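Local coordinates for protein 4-hydroxy-tetrahydrodipicolinate synthase (Aquifex aeolicus, PDB 2EHH) that probably catalyses the condensation of pyruvate with aspartate semialdehyde to 4-hydroxy-tetrahydrodipicolinate, through a Schiff base, in lysine biosynthesis, at residues L26-V31 / V63-G68; N133-S136 / V140-S143; L243-N248 / P275-K280. All blocks are in the same frame, centred on the assembly; numbering follows the deposited sequence.

Interaction 1. Residues L26-V31 / V63-G68; sequences LIEFHV and VKRAAG
Helix 20-31 passes helix 52-66 most closely where I27 faces A66, their CA atoms 6.5 Å apart. I27 divides its side chain between two neighbours on that helix. Its chi1 of -67° sets CG2 opposite the backbone N, and this methyl rests on the backbone of A66, 4.0 Å from the CA atom. The other branch runs out straight at chi2 and brings I27 CD1 to 3.8 Å from R65 CB, the two side chains crossing at about a right angle. The alanine methyl adds little bulk, consistent with the close backbone approach. These are the first two outer helices of the TIM barrel, following strands 4-8 and 37-40, and A66 and V63 also pack on V72 of the next strand. Next to this apolar packing the polar ends meet more loosely: E28 OE1 and R65 NH2 lie 3.9 Å apart in a long salt bridge, with OE1 well out of the guanidinium plane, so no N-H points at it and only charge acts. R69 is the stronger partner of E28, and it also binds R65 O and A66 O.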
loop_
_atom_site.group_PDB
_atom_site.type_symbol
_atom_site.label_atom_id
_atom_site.label_comp_id
_atom_site.label_asym_id
_atom_site.label_seq_id
_atom_site.Cartn_x
_atom_site.Cartn_y
_atom_site.Cartn_z
ATOM N N LEU A 26 -28.067 24.154 -13.378
ATOM C CA LEU A 26 -27.434 23.417 -12.291
ATOM C C LEU A 26 -27.208 24.405 -11.142
ATOM O O LEU A 26 -27.413 24.082 -9.971
ATOM C CB LEU A 26 -26.098 22.849 -12.780
ATOM C CG LEU A 26 -25.798 21.351 -12.677
ATOM C CD1 LEU A 26 -27.035 20.516 -12.974
ATOM C CD2 LEU A 26 -24.658 21.022 -13.648
ATOM N N ILE A 27 -26.793 25.622 -11.485
ATOM C CA ILE A 27 -26.555 26.642 -10.475
ATOM C C ILE A 27 -27.850 27.006 -9.748
ATOM O O ILE A 27 -27.870 27.107 -8.524
ATOM C CB ILE A 27 -25.921 27.899 -11.106
ATOM C CG1 ILE A 27 -24.510 27.555 -11.595
ATOM C CG2 ILE A 27 -25.871 29.035 -10.091
ATOM C CD1 ILE A 27 -23.762 28.708 -12.238
ATOM N N GLU A 28 -28.928 27.196 -10.501
ATOM C CA GLU A 28 -30.220 27.533 -9.907
ATOM C C GLU A 28 -30.688 26.373 -9.033
ATOM O O GLU A 28 -31.273 26.572 -7.969
ATOM C CB GLU A 28 -31.248 27.801 -11.011
ATOM C CG GLU A 28 -30.860 28.946 -11.931
ATOM C CD GLU A 28 -30.807 30.282 -11.209
ATOM O OE1 GLU A 28 -30.074 31.176 -11.677
ATOM O OE2 GLU A 28 -31.502 30.441 -10.183
ATOM N N PHE A 29 -30.427 25.156 -9.499
ATOM C CA PHE A 29 -30.796 23.948 -8.769
ATOM C C PHE A 29 -30.234 24.019 -7.349
ATOM O O PHE A 29 -30.938 23.751 -6.372
ATOM C CB PHE A 29 -30.236 22.722 -9.501
ATOM C CG PHE A 29 -30.473 21.411 -8.799
ATOM C CD1 PHE A 29 -31.765 20.945 -8.566
ATOM C CD2 PHE A 29 -29.397 20.618 -8.409
ATOM C CE1 PHE A 29 -31.979 19.706 -7.961
ATOM C CE2 PHE A 29 -29.599 19.378 -7.804
ATOM C CZ PHE A 29 -30.892 18.920 -7.581
ATOM N N HIS A 30 -28.965 24.394 -7.231
ATOM C CA HIS A 30 -28.347 24.470 -5.915
ATOM C C HIS A 30 -28.770 25.675 -5.097
ATOM O O HIS A 30 -28.817 25.606 -3.871
ATOM C CB HIS A 30 -26.826 24.400 -6.039
ATOM C CG HIS A 30 -26.337 23.018 -6.338
ATOM N ND1 HIS A 30 -26.042 22.594 -7.614
ATOM C CD2 HIS A 30 -26.227 21.929 -5.542
ATOM C CE1 HIS A 30 -25.776 21.299 -7.594
ATOM N NE2 HIS A 30 -25.882 20.871 -6.349
ATOM N N VAL A 31 -29.089 26.776 -5.766
ATOM C CA VAL A 31 -29.534 27.960 -5.045
ATOM C C VAL A 31 -30.843 27.643 -4.318
ATOM O O VAL A 31 -31.005 27.971 -3.147
ATOM C CB VAL A 31 -29.763 29.164 -5.997
ATOM C CG1 VAL A 31 -30.480 30.290 -5.253
ATOM C CG2 VAL A 31 -28.431 29.668 -6.527
ATOM N N VAL A 63 -19.830 32.840 -11.559
ATOM C CA VAL A 63 -19.883 34.001 -10.681
ATOM C C VAL A 63 -21.047 34.902 -11.083
ATOM O O VAL A 63 -21.816 35.352 -10.231
ATOM C CB VAL A 63 -18.557 34.800 -10.729
ATOM C CG1 VAL A 63 -18.707 36.127 -9.985
ATOM C CG2 VAL A 63 -17.439 33.977 -10.101
ATOM N N LYS A 64 -21.185 35.152 -12.383
ATOM C CA LYS A 64 -22.266 35.996 -12.885
ATOM C C LYS A 64 -23.643 35.403 -12.610
ATOM O O LYS A 64 -24.552 36.111 -12.185
ATOM C CB LYS A 64 -22.118 36.225 -14.394
ATOM C CG LYS A 64 -21.006 37.179 -14.791
ATOM C CD LYS A 64 -20.941 37.323 -16.308
ATOM C CE LYS A 64 -19.986 38.431 -16.735
ATOM N NZ LYS A 64 -18.598 38.217 -16.239
ATOM N N ARG A 65 -23.805 34.106 -12.853
ATOM C CA ARG A 65 -25.097 33.474 -12.629
ATOM C C ARG A 65 -25.456 33.378 -11.155
ATOM O O ARG A 65 -26.550 33.779 -10.755
ATOM C CB ARG A 65 -25.143 32.080 -13.261
ATOM C CG ARG A 65 -24.942 32.059 -14.770
ATOM C CD ARG A 65 -25.680 33.196 -15.481
ATOM N NE ARG A 65 -27.111 33.246 -15.188
ATOM C CZ ARG A 65 -28.002 32.351 -15.604
ATOM N NH1 ARG A 65 -27.622 31.312 -16.342
ATOM N NH2 ARG A 65 -29.283 32.504 -15.292
ATOM N N ALA A 66 -24.544 32.844 -10.343
ATOM C CA ALA A 66 -24.812 32.718 -8.915
ATOM C C ALA A 66 -25.105 34.109 -8.355
ATOM O O ALA A 66 -26.058 34.296 -7.601
ATOM C CB ALA A 66 -23.614 32.103 -8.202
ATOM N N ALA A 67 -24.267 35.072 -8.733
ATOM C CA ALA A 67 -24.412 36.459 -8.304
ATOM C C ALA A 67 -24.638 36.636 -6.800
ATOM O O ALA A 67 -25.639 37.217 -6.381
ATOM C CB ALA A 67 -25.549 37.121 -9.085
ATOM N N GLY A 68 -23.709 36.122 -5.999
ATOM C CA GLY A 68 -23.794 36.262 -4.555
ATOM C C GLY A 68 -24.859 35.493 -3.801
ATOM O O GLY A 68 -24.861 35.507 -2.571
#

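Interaction 2. Residues N133-S136 / V140-S143; sequences NIPS and VEIS
Matching first torsions bring N133 and E141 together: in both, CG lies opposite the backbone N (chi1 -176° and 172°), which carries the amide across to the other segment and lets the extended glutamate chain run past it. The two flat groups end nearly coplanar, their planes 28° apart. N133 ND2 donates to E141 OE1 at 3.1 Å, with the acceptor in the amide plane, and the carboxylate uses its anti lone pair, the one turned away from its other oxygen. E162 OE1 also accepts from ND2, so the nitrogen is shared by two carboxylates and the amide is probably held against rotation. On the oxygen side, the backbone N of I142 reaches N133 OD1 only weakly, at 3.5 Å. A water does more there: it donates to N133 OD1 at 2.8 Å and to V140 O at 2.9 Å while accepting from I134 N, so three polar groups of the two segments are joined through one molecule. P135 supplies the apolar side. Its CG lies 3.5 Å from E141 OE1 and 3.7 Å from E141 CB, while P135 CA makes a C-H···O contact of 3.6 Å with V140 O. The methyl I142 CG2 touches N133 OD1, and I142 also packs on helices 111-124 and 144-153. The site is the carboxyl-terminal mouth of a TIM-barrel strand, where this fold places its catalytic groups: N133 ends strand 129-133 directly after Y132, the predicted proton donor/acceptor, and its side chain lies about 7 Å from that of K161, the predicted Schiff-base lysine.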
loop_
_atom_site.group_PDB
_atom_site.type_symbol
_atom_site.label_atom_id
_atom_site.label_comp_id
_atom_site.label_asym_id
_atom_site.label_seq_id
_atom_site.Cartn_x
_atom_site.Cartn_y
_atom_site.Cartn_z
ATOM N N ASN A 133 -6.115 18.203 -0.938
ATOM C CA ASN A 133 -5.257 17.037 -0.765
ATOM C C ASN A 133 -6.005 15.760 -1.118
ATOM O O ASN A 133 -7.026 15.440 -0.507
ATOM C CB ASN A 133 -4.770 16.963 0.690
ATOM C CG ASN A 133 -3.791 15.823 0.932
ATOM O OD1 ASN A 133 -2.713 15.777 0.335
ATOM N ND2 ASN A 133 -4.158 14.903 1.821
ATOM N N ILE A 134 -5.501 15.037 -2.113
ATOM C CA ILE A 134 -6.109 13.782 -2.534
ATOM C C ILE A 134 -5.016 12.877 -3.096
ATOM O O ILE A 134 -4.877 12.697 -4.307
ATOM C CB ILE A 134 -7.238 14.007 -3.579
ATOM C CG1 ILE A 134 -7.833 12.656 -3.988
ATOM C CG2 ILE A 134 -6.712 14.796 -4.781
ATOM C CD1 ILE A 134 -9.244 12.747 -4.558
ATOM N N PRO A 135 -4.212 12.297 -2.196
ATOM C CA PRO A 135 -3.105 11.403 -2.539
ATOM C C PRO A 135 -3.468 10.286 -3.521
ATOM O O PRO A 135 -2.644 9.906 -4.354
ATOM C CB PRO A 135 -2.668 10.859 -1.177
ATOM C CG PRO A 135 -2.963 12.002 -0.258
ATOM C CD PRO A 135 -4.318 12.467 -0.734
ATOM N N SER A 136 -4.694 9.775 -3.430
ATOM C CA SER A 136 -5.126 8.688 -4.308
ATOM C C SER A 136 -5.144 9.100 -5.776
ATOM O O SER A 136 -5.204 8.246 -6.661
ATOM C CB SER A 136 -6.514 8.175 -3.909
ATOM O OG SER A 136 -7.506 9.167 -4.108
ATOM N N VAL A 140 0.932 12.004 -4.207
ATOM C CA VAL A 140 1.817 12.699 -3.267
ATOM C C VAL A 140 0.910 13.331 -2.211
ATOM O O VAL A 140 -0.272 13.545 -2.460
ATOM C CB VAL A 140 2.650 13.822 -3.946
ATOM C CG1 VAL A 140 1.783 15.052 -4.200
ATOM C CG2 VAL A 140 3.844 14.180 -3.067
ATOM N N GLU A 141 1.448 13.618 -1.032
ATOM C CA GLU A 141 0.637 14.231 0.017
ATOM C C GLU A 141 1.354 15.395 0.681
ATOM O O GLU A 141 2.554 15.330 0.954
ATOM C CB GLU A 141 0.250 13.195 1.078
ATOM C CG GLU A 141 -0.435 13.783 2.316
ATOM C CD GLU A 141 -1.164 12.736 3.140
ATOM O OE1 GLU A 141 -2.415 12.700 3.099
ATOM O OE2 GLU A 141 -0.486 11.938 3.821
ATOM N N ILE A 142 0.615 16.472 0.922
ATOM C CA ILE A 142 1.187 17.634 1.578
ATOM C C ILE A 142 1.142 17.324 3.077
ATOM O O ILE A 142 0.079 17.043 3.633
ATOM C CB ILE A 142 0.381 18.906 1.238
ATOM C CG1 ILE A 142 1.074 20.137 1.829
ATOM C CG2 ILE A 142 -1.054 18.766 1.720
ATOM C CD1 ILE A 142 0.520 21.465 1.298
ATOM N N SER A 143 2.304 17.345 3.721
ATOM C CA SER A 143 2.385 17.029 5.147
ATOM C C SER A 143 1.717 18.090 6.007
ATOM O O SER A 143 1.533 19.231 5.579
ATOM C CB SER A 143 3.841 16.898 5.584
ATOM O OG SER A 143 4.433 18.180 5.695
HETATM O O HOH W 1 -2.512 15.354 -2.392
#

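Interaction 3. Residues L243-N248 / P275-K280; sequences LFIETN and PENENK
E246 OE2 is approached by two groups: it accepts a hydrogen bond from the backbone N of S274, just ahead of helix 275-287, and it lies 3.5 Å from N277 CB on the first turn of that helix. The amide beyond that CB lies beside the carboxylate, the two planes inclined at 60°, unlike a coplanar pairing. The chain of E246 is extended beyond CG (chi2 -173°), and this length carries the carboxylate from the loop to the start of the helix. A carboxylate bound at the amino end of a helix would probably be favoured electrostatically. The apolar part is carried by I245. Its CG1 is opposite the backbone N (chi1 -173°), and the outstretched CD1 methyl reaches N277 CG at 3.6 Å and, less closely, K280 CG at 4.1 Å. One carbon further back, I245 CG1 is 3.8 Å from N277 CG, so the end of the isoleucine lies against the amide group. In the fold, this contact belongs to the helical carboxyl-terminal region that follows the TIM barrel in DapA enzymes: the loop after helix 226-242 is packed against helix 275-287. An alanine in place of N277 would keep the CB contact but would probably uncover the end of I245 and take the amide away from beside the E246 carboxylate. I245 and E246 also both touch M273, so the residues leading into the helix join the same surface patch. The loop also reaches a second subunit, where T247 OG1 bonds to K108 O of that chain and E246 packs on its T110.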
loop_
_atom_site.group_PDB
_atom_site.type_symbol
_atom_site.label_atom_id
_atom_site.label_comp_id
_atom_site.label_asym_id
_atom_site.label_seq_id
_atom_site.Cartn_x
_atom_site.Cartn_y
_atom_site.Cartn_z
ATOM N N LEU A 243 -21.957 6.051 -6.241
ATOM C CA LEU A 243 -21.381 7.170 -6.990
ATOM C C LEU A 243 -19.901 6.956 -7.276
ATOM O O LEU A 243 -19.287 7.723 -8.015
ATOM C CB LEU A 243 -21.583 8.483 -6.233
ATOM C CG LEU A 243 -22.883 9.235 -6.551
ATOM C CD1 LEU A 243 -24.052 8.279 -6.608
ATOM C CD2 LEU A 243 -23.118 10.305 -5.505
ATOM N N PHE A 244 -19.330 5.908 -6.691
ATOM C CA PHE A 244 -17.923 5.594 -6.906
ATOM C C PHE A 244 -17.708 4.178 -7.434
ATOM O O PHE A 244 -16.611 3.631 -7.323
ATOM C CB PHE A 244 -17.145 5.808 -5.607
ATOM C CG PHE A 244 -17.056 7.246 -5.206
ATOM C CD1 PHE A 244 -16.008 8.043 -5.657
ATOM C CD2 PHE A 244 -18.064 7.828 -4.445
ATOM C CE1 PHE A 244 -15.970 9.400 -5.357
ATOM C CE2 PHE A 244 -18.034 9.187 -4.142
ATOM C CZ PHE A 244 -16.987 9.974 -4.599
ATOM N N ILE A 245 -18.752 3.594 -8.017
ATOM C CA ILE A 245 -18.661 2.245 -8.570
ATOM C C ILE A 245 -17.672 2.280 -9.736
ATOM O O ILE A 245 -17.093 1.265 -10.119
ATOM C CB ILE A 245 -20.048 1.745 -9.029
ATOM C CG1 ILE A 245 -19.965 0.272 -9.431
ATOM C CG2 ILE A 245 -20.568 2.606 -10.169
ATOM C CD1 ILE A 245 -21.327 -0.387 -9.583
ATOM N N GLU A 246 -17.493 3.473 -10.291
ATOM C CA GLU A 246 -16.538 3.720 -11.360
ATOM C C GLU A 246 -15.925 5.072 -11.016
ATOM O O GLU A 246 -16.517 5.845 -10.268
ATOM C CB GLU A 246 -17.222 3.756 -12.735
ATOM C CG GLU A 246 -17.370 2.369 -13.374
ATOM C CD GLU A 246 -17.880 2.420 -14.807
ATOM O OE1 GLU A 246 -17.473 3.340 -15.550
ATOM O OE2 GLU A 246 -18.671 1.530 -15.195
ATOM N N THR A 247 -14.740 5.352 -11.542
ATOM C CA THR A 247 -14.047 6.604 -11.256
ATOM C C THR A 247 -14.924 7.861 -11.315
ATOM O O THR A 247 -15.558 8.144 -12.337
ATOM C CB THR A 247 -12.860 6.802 -12.227
ATOM O OG1 THR A 247 -11.958 5.693 -12.112
ATOM C CG2 THR A 247 -12.112 8.095 -11.913
ATOM N N ASN A 248 -14.956 8.612 -10.216
ATOM C CA ASN A 248 -15.711 9.868 -10.166
ATOM C C ASN A 248 -15.045 10.775 -11.207
ATOM O O ASN A 248 -13.815 10.812 -11.299
ATOM C CB ASN A 248 -15.596 10.483 -8.764
ATOM C CG ASN A 248 -16.122 11.914 -8.700
ATOM O OD1 ASN A 248 -15.382 12.848 -8.379
ATOM N ND2 ASN A 248 -17.401 12.087 -8.992
ATOM N N PRO A 275 -22.678 -1.023 -19.106
ATOM C CA PRO A 275 -24.123 -1.200 -18.945
ATOM C C PRO A 275 -24.519 -1.791 -17.594
ATOM O O PRO A 275 -25.479 -1.338 -16.974
ATOM C CB PRO A 275 -24.503 -2.095 -20.131
ATOM C CG PRO A 275 -23.203 -2.762 -20.520
ATOM C CD PRO A 275 -22.204 -1.654 -20.346
ATOM N N GLU A 276 -23.770 -2.788 -17.135
ATOM C CA GLU A 276 -24.055 -3.427 -15.853
ATOM C C GLU A 276 -24.005 -2.411 -14.709
ATOM O O GLU A 276 -24.927 -2.332 -13.898
ATOM C CB GLU A 276 -23.047 -4.549 -15.590
ATOM C CG GLU A 276 -23.079 -5.663 -16.631
ATOM C CD GLU A 276 -21.800 -6.490 -16.652
ATOM O OE1 GLU A 276 -20.708 -5.899 -16.833
ATOM O OE2 GLU A 276 -21.886 -7.729 -16.495
ATOM N N ASN A 277 -22.931 -1.630 -14.652
ATOM C CA ASN A 277 -22.783 -0.628 -13.603
ATOM C C ASN A 277 -23.818 0.485 -13.729
ATOM O O ASN A 277 -24.370 0.948 -12.729
ATOM C CB ASN A 277 -21.370 -0.041 -13.631
ATOM C CG ASN A 277 -20.338 -0.977 -13.024
ATOM O OD1 ASN A 277 -19.141 -0.853 -13.280
ATOM N ND2 ASN A 277 -20.799 -1.909 -12.197
ATOM N N GLU A 278 -24.085 0.920 -14.954
ATOM C CA GLU A 278 -25.068 1.972 -15.154
ATOM C C GLU A 278 -26.441 1.527 -14.653
ATOM O O GLU A 278 -27.206 2.337 -14.140
ATOM C CB GLU A 278 -25.144 2.370 -16.629
ATOM C CG GLU A 278 -26.219 3.405 -16.927
ATOM C CD GLU A 278 -25.920 4.237 -18.164
ATOM O OE1 GLU A 278 -26.888 4.719 -18.790
ATOM O OE2 GLU A 278 -24.726 4.426 -18.502
ATOM N N ASN A 279 -26.750 0.240 -14.798
ATOM C CA ASN A 279 -28.038 -0.277 -14.337
ATOM C C ASN A 279 -28.079 -0.339 -12.814
ATOM O O ASN A 279 -29.128 -0.133 -12.202
ATOM C CB ASN A 279 -28.314 -1.668 -14.921
ATOM C CG ASN A 279 -28.860 -1.610 -16.337
ATOM O OD1 ASN A 279 -29.778 -0.841 -16.626
ATOM N ND2 ASN A 279 -28.309 -2.434 -17.221
ATOM N N LYS A 280 -26.936 -0.634 -12.202
ATOM C CA LYS A 280 -26.851 -0.695 -10.748
ATOM C C LYS A 280 -27.143 0.711 -10.225
ATOM O O LYS A 280 -27.876 0.893 -9.254
ATOM C CB LYS A 280 -25.449 -1.130 -10.317
ATOM C CG LYS A 280 -25.282 -1.335 -8.818
ATOM C CD LYS A 280 -26.008 -2.588 -8.331
ATOM C CE LYS A 280 -25.847 -2.776 -6.825
ATOM N NZ LYS A 280 -26.312 -1.578 -6.066
#

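How the interactions relate
Along the chain the three contacts come in series: interaction 1 closes before interaction 2 opens, and interaction 3 follows both. Interaction 2 sits at the catalytic mouth, at the end of the fifth barrel strand; interactions 1 and 3 are structural packing away from the annotated sites, the former between early outer helices, the latter in the region after the barrel. The centres of interactions 1 and 2 are 30 Å apart, on opposite sides of the chain's centre. Interactions 2 and 3 have nearest atoms about 7 Å apart, and R137, between the segments of interaction 2, bonds weakly to N248 O in interaction 3. Both touch the second subunit, whereas interaction 1 touches no other chain of the tetramer.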